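Local coordinates for uncharacterized protein (Burkholderia xenovorans, PDB 5KAK) that is of unknown function but belongs to the NipSnap family, with a ferredoxin-like fold of the dimeric alpha-beta barrel kind, at residues 35-46 and 114-125. Sequence-based numbering, arbitrary orientation. Where two conformers were deposited one is given.
Sequences IAIQRPVLGRLI and PPLWQPEDEHAR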
loop_
_atom_site.group_PDB
_atom_site.type_symbol
_atom_site.label_atom_id
_atom_site.label_comp_id
_atom_site.label_asym_id
_atom_site.label_seq_id
_atom_site.Cartn_x
_atom_site.Cartn_y
_atom_site.Cartn_z
ATOM N N ILE E 35 -12.862 16.321 -23.557
ATOM C CA ILE E 35 -12.572 17.547 -22.820
ATOM C C ILE E 35 -13.493 18.669 -23.280
ATOM O O ILE E 35 -13.834 19.558 -22.487
ATOM C CB ILE E 35 -11.079 17.920 -22.937
ATOM C CG1 ILE E 35 -10.659 18.828 -21.777
ATOM C CG2 ILE E 35 -10.773 18.581 -24.281
ATOM C CD1 ILE E 35 -10.749 18.158 -20.399
ATOM N N ALA E 36 -13.944 18.628 -24.539
ATOM C CA ALA E 36 -14.908 19.612 -25.018
ATOM C C ALA E 36 -16.217 19.512 -24.256
ATOM O O ALA E 36 -16.952 20.499 -24.151
ATOM C CB ALA E 36 -15.158 19.423 -26.514
ATOM N N ILE E 37 -16.536 18.325 -23.745
ATOM C CA ILE E 37 -17.706 18.167 -22.891
ATOM C C ILE E 37 -17.406 18.659 -21.483
ATOM O O ILE E 37 -18.161 19.450 -20.908
ATOM C CB ILE E 37 -18.159 16.698 -22.858
ATOM C CG1 ILE E 37 -18.442 16.169 -24.253
ATOM C CG2 ILE E 37 -19.389 16.539 -21.984
ATOM C CD1 ILE E 37 -18.664 14.677 -24.271
ATOM N N GLN E 38 -16.293 18.182 -20.907
ATOM C CA GLN E 38 -16.101 18.283 -19.468
ATOM C C GLN E 38 -15.571 19.643 -19.038
ATOM O O GLN E 38 -16.040 20.198 -18.045
ATOM C CB GLN E 38 -15.161 17.169 -18.995
ATOM C CG GLN E 38 -14.965 17.122 -17.479
ATOM C CD GLN E 38 -13.899 16.126 -17.057
ATOM O OE1 GLN E 38 -12.923 15.910 -17.771
ATOM N NE2 GLN E 38 -14.090 15.503 -15.898
ATOM N N ARG E 39 -14.608 20.200 -19.765
ATOM C CA ARG E 39 -13.989 21.442 -19.310
ATOM C C ARG E 39 -14.958 22.615 -19.212
ATOM O O ARG E 39 -14.875 23.357 -18.218
ATOM C CB ARG E 39 -12.801 21.801 -20.212
ATOM C CG ARG E 39 -12.051 23.049 -19.744
ATOM C CD ARG E 39 -10.640 23.092 -20.289
ATOM N NE ARG E 39 -10.579 22.620 -21.666
ATOM C CZ ARG E 39 -9.453 22.476 -22.356
ATOM N NH1 ARG E 39 -8.290 22.780 -21.801
ATOM N NH2 ARG E 39 -9.492 22.032 -23.605
ATOM N N PRO E 40 -15.875 22.851 -20.156
ATOM C CA PRO E 40 -16.769 24.008 -19.987
ATOM C C PRO E 40 -17.670 23.891 -18.771
ATOM O O PRO E 40 -18.048 24.917 -18.192
ATOM C CB PRO E 40 -17.592 24.022 -21.284
ATOM C CG PRO E 40 -16.842 23.144 -22.244
ATOM C CD PRO E 40 -16.159 22.121 -21.405
ATOM N N VAL E 41 -18.046 22.675 -18.382
ATOM C CA VAL E 41 -18.943 22.493 -17.246
ATOM C C VAL E 41 -18.188 22.671 -15.933
ATOM O O VAL E 41 -18.609 23.424 -15.036
ATOM C CB VAL E 41 -19.618 21.111 -17.331
ATOM C CG1 VAL E 41 -20.590 20.912 -16.190
ATOM C CG2 VAL E 41 -20.328 20.946 -18.691
ATOM N N LEU E 42 -17.046 21.990 -15.807
ATOM C CA LEU E 42 -16.311 22.042 -14.547
ATOM C C LEU E 42 -15.619 23.388 -14.368
ATOM O O LEU E 42 -15.609 23.943 -13.264
ATOM C CB LEU E 42 -15.319 20.883 -14.473
ATOM C CG LEU E 42 -16.015 19.522 -14.374
ATOM C CD1 LEU E 42 -15.045 18.384 -13.989
ATOM C CD2 LEU E 42 -17.210 19.588 -13.414
ATOM N N GLY E 43 -15.025 23.927 -15.425
ATOM C CA GLY E 43 -14.633 25.322 -15.366
ATOM C C GLY E 43 -13.151 25.626 -15.404
ATOM O O GLY E 43 -12.703 26.418 -16.238
ATOM N N ARG E 44 -12.370 25.011 -14.505
ATOM C CA ARG E 44 -11.004 25.461 -14.226
ATOM C C ARG E 44 -10.052 24.269 -14.190
ATOM O O ARG E 44 -9.699 23.772 -13.119
ATOM C CB ARG E 44 -10.968 26.257 -12.923
ATOM C CG ARG E 44 -11.892 27.484 -12.939
ATOM C CD ARG E 44 -11.831 28.193 -11.613
ATOM N NE ARG E 44 -12.498 29.488 -11.617
ATOM C CZ ARG E 44 -13.753 29.680 -11.240
ATOM N NH1 ARG E 44 -14.493 28.650 -10.842
ATOM N NH2 ARG E 44 -14.263 30.905 -11.253
ATOM N N LEU E 45 -9.619 23.828 -15.369
ATOM C CA LEU E 45 -8.585 22.800 -15.449
ATOM C C LEU E 45 -7.230 23.401 -15.096
ATOM O O LEU E 45 -6.766 24.342 -15.753
ATOM C CB LEU E 45 -8.556 22.171 -16.847
ATOM C CG LEU E 45 -7.532 21.047 -17.056
ATOM C CD1 LEU E 45 -7.720 19.918 -16.038
ATOM C CD2 LEU E 45 -7.618 20.519 -18.498
ATOM N N ILE E 46 -6.599 22.865 -14.050
ATOM C CA ILE E 46 -5.238 23.246 -13.692
ATOM C C ILE E 46 -4.206 22.410 -14.446
ATOM O O ILE E 46 -3.161 22.920 -14.852
ATOM C CB ILE E 46 -5.058 23.135 -12.165
ATOM C CG1 ILE E 46 -5.929 24.187 -11.461
ATOM C CG2 ILE E 46 -3.584 23.259 -11.771
ATOM C CD1 ILE E 46 -6.139 23.927 -9.996
ATOM N N PRO E 114 -7.286 29.180 -12.203
ATOM C CA PRO E 114 -7.394 29.501 -13.618
ATOM C C PRO E 114 -8.710 30.210 -13.883
ATOM O O PRO E 114 -9.710 29.971 -13.184
ATOM C CB PRO E 114 -7.351 28.124 -14.298
ATOM C CG PRO E 114 -6.649 27.248 -13.340
ATOM C CD PRO E 114 -7.068 27.741 -11.980
ATOM N N PRO E 115 -8.742 31.107 -14.855
ATOM C CA PRO E 115 -10.025 31.709 -15.229
ATOM C C PRO E 115 -10.949 30.649 -15.800
ATOM O O PRO E 115 -10.501 29.612 -16.295
ATOM C CB PRO E 115 -9.637 32.752 -16.283
ATOM C CG PRO E 115 -8.334 32.263 -16.832
ATOM C CD PRO E 115 -7.632 31.595 -15.690
ATOM N N LEU E 116 -12.254 30.902 -15.693
ATOM C CA LEU E 116 -13.243 29.993 -16.263
ATOM C C LEU E 116 -13.020 29.815 -17.762
ATOM O O LEU E 116 -12.765 30.780 -18.486
ATOM C CB LEU E 116 -14.661 30.513 -16.009
ATOM C CG LEU E 116 -15.302 30.231 -14.645
ATOM C CD1 LEU E 116 -16.644 30.934 -14.531
ATOM C CD2 LEU E 116 -15.470 28.740 -14.437
ATOM N N TRP E 117 -13.109 28.567 -18.221
ATOM C CA TRP E 117 -12.989 28.265 -19.643
ATOM C C TRP E 117 -14.168 28.869 -20.393
ATOM O O TRP E 117 -15.315 28.739 -19.959
ATOM C CB TRP E 117 -12.944 26.754 -19.853
ATOM C CG TRP E 117 -12.704 26.295 -21.268
ATOM C CD1 TRP E 117 -13.642 25.868 -22.165
ATOM C CD2 TRP E 117 -11.438 26.182 -21.926
ATOM N NE1 TRP E 117 -13.035 25.512 -23.351
ATOM C CE2 TRP E 117 -11.681 25.687 -23.222
ATOM C CE3 TRP E 117 -10.118 26.452 -21.541
ATOM C CZ2 TRP E 117 -10.657 25.462 -24.136
ATOM C CZ3 TRP E 117 -9.104 26.234 -22.459
ATOM C CH2 TRP E 117 -9.380 25.745 -23.740
ATOM N N GLN E 118 -13.891 29.528 -21.512
ATOM C CA GLN E 118 -14.897 30.246 -22.279
ATOM C C GLN E 118 -15.049 29.644 -23.672
ATOM O O GLN E 118 -14.183 28.892 -24.130
ATOM C CB GLN E 118 -14.525 31.733 -22.398
ATOM C CG GLN E 118 -14.467 32.472 -21.072
ATOM C CD GLN E 118 -15.832 32.651 -20.422
ATOM O OE1 GLN E 118 -16.855 32.730 -21.100
ATOM N NE2 GLN E 118 -15.848 32.722 -19.095
ATOM N N PRO E 119 -16.155 29.936 -24.368
ATOM C CA PRO E 119 -16.268 29.464 -25.757
ATOM C C PRO E 119 -15.144 29.968 -26.645
ATOM O O PRO E 119 -14.683 29.237 -27.530
ATOM C CB PRO E 119 -17.638 30.001 -26.191
ATOM C CG PRO E 119 -18.416 30.063 -24.934
ATOM C CD PRO E 119 -17.430 30.484 -23.872
ATOM N N GLU E 120 -14.680 31.203 -26.421
ATOM C CA GLU E 120 -13.539 31.720 -27.169
ATOM C C GLU E 120 -12.316 30.825 -27.014
ATOM O O GLU E 120 -11.468 30.766 -27.914
ATOM C CB GLU E 120 -13.219 33.145 -26.711
ATOM N N ASP E 121 -12.207 30.119 -25.889
ATOM C CA ASP E 121 -11.124 29.159 -25.719
ATOM C C ASP E 121 -11.373 27.895 -26.535
ATOM O O ASP E 121 -10.451 27.371 -27.170
ATOM C CB ASP E 121 -10.963 28.817 -24.237
ATOM C CG ASP E 121 -10.779 30.046 -23.371
ATOM O OD1 ASP E 121 -9.880 30.854 -23.683
ATOM O OD2 ASP E 121 -11.535 30.205 -22.386
ATOM N N GLU E 122 -12.614 27.403 -26.533
ATOM C CA GLU E 122 -12.924 26.160 -27.233
ATOM C C GLU E 122 -12.740 26.306 -28.740
ATOM O O GLU E 122 -12.296 25.368 -29.412
ATOM C CB GLU E 122 -14.357 25.724 -26.915
ATOM C CG GLU E 122 -14.691 24.301 -27.342
ATOM C CD GLU E 122 -13.949 23.272 -26.510
ATOM O OE1 GLU E 122 -13.673 23.569 -25.331
ATOM O OE2 GLU E 122 -13.630 22.182 -27.033
ATOM N N HIS E 123 -13.068 27.480 -29.286
ATOM C CA HIS E 123 -13.105 27.637 -30.737
ATOM C C HIS E 123 -11.708 27.625 -31.346
ATOM O O HIS E 123 -11.516 27.118 -32.458
ATOM C CB HIS E 123 -13.839 28.928 -31.103
ATOM C CG HIS E 123 -15.279 28.941 -30.695
ATOM N ND1 HIS E 123 -15.920 27.828 -30.193
ATOM C CD2 HIS E 123 -16.203 29.930 -30.712
ATOM C CE1 HIS E 123 -17.176 28.131 -29.920
ATOM N NE2 HIS E 123 -17.373 29.401 -30.227
ATOM N N ALA E 124 -10.721 28.177 -30.643
ATOM C CA ALA E 124 -9.368 28.290 -31.171
ATOM C C ALA E 124 -8.432 27.216 -30.629
ATOM O O ALA E 124 -7.209 27.379 -30.704
ATOM C CB ALA E 124 -8.803 29.681 -30.880
ATOM N N ARG E 125 -8.978 26.128 -30.089
ATOM C CA ARG E 125 -8.175 25.037 -29.536
ATOM C C ARG E 125 -7.137 24.513 -30.525
ATOM O O ARG E 125 -7.344 24.553 -31.736
ATOM C CB ARG E 125 -9.073 23.880 -29.084
ATOM C CG ARG E 125 -9.660 24.043 -27.695
ATOM C CD ARG E 125 -10.418 22.792 -27.267
ATOM N NE ARG E 125 -9.566 21.605 -27.236
ATOM C CZ ARG E 125 -10.029 20.359 -27.215
ATOM N NH1 ARG E 125 -11.336 20.140 -27.223
ATOM N NH2 ARG E 125 -9.186 19.331 -27.192
HETATM O O HOH W 1 -12.225 21.793 -23.612
HETATM O O HOH W 2 -12.526 17.523 -27.102
HETATM O O HOH W 3 -16.464 27.236 -17.829
#
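Arg39, on the last turns of helix 23-42, lies on the indole of Trp117 from CG onward; its CB points toward segment 114-125 but stays clear of the ring. CG is anti to the backbone N (chi1 -177°) and packs on Trp117 CG; a bend at chi3 then turns the chain across the ring. Arg39 CD forms a CH-pi contact 3.8 Å from the centroid of the six-membered ring of Trp117. NE stands over the indole near CE2 and donates to water 1 at 2.7 Å, and Arg39 CZ sits 3.6 Å from the same Trp117 centroid. With the guanidinium and indole planes 1° apart, this is a parallel cation-pi stack, though in one of two modelled conformers of Arg39. At the tip, Arg39 NH1 donates to Phe109 O of the second subunit, and NH2 approaches Arg125 NE.

The sandwich has further layers: Ile35 CG1 lies on the other face of the guanidinium, and Asp121 CB on the other face of the indole. Rotation of the indole is further restrained by Trp117 NE1 donating to Glu122 OE1 at 2.8 Å, although the acceptor is tilted 23° from the ring plane. Arg125 NH1 forms a salt bridge with Glu122 OE2, and Arg125 NH2 donates to Glu31 O.

Where the helix ends, Gly43 turns with positive phi, and Gly43 O accepts a hydrogen bond from Trp117 N at 3.0 Å. Leu116 CD2 packs on Gly43 CA and over the guanidinium of Arg44, which is salt-bridged to Glu66; Arg44 NE adds a weak bond to Pro114 O.

The C-terminal tail is thus clasped to the helix-to-strand turn by one direct backbone bond and a stacked cation. Glu122, paired directly with Arg125 and through water 1 with Arg39, probably helps to balance both charges, while Arg39 carries the contact into the subunit interface.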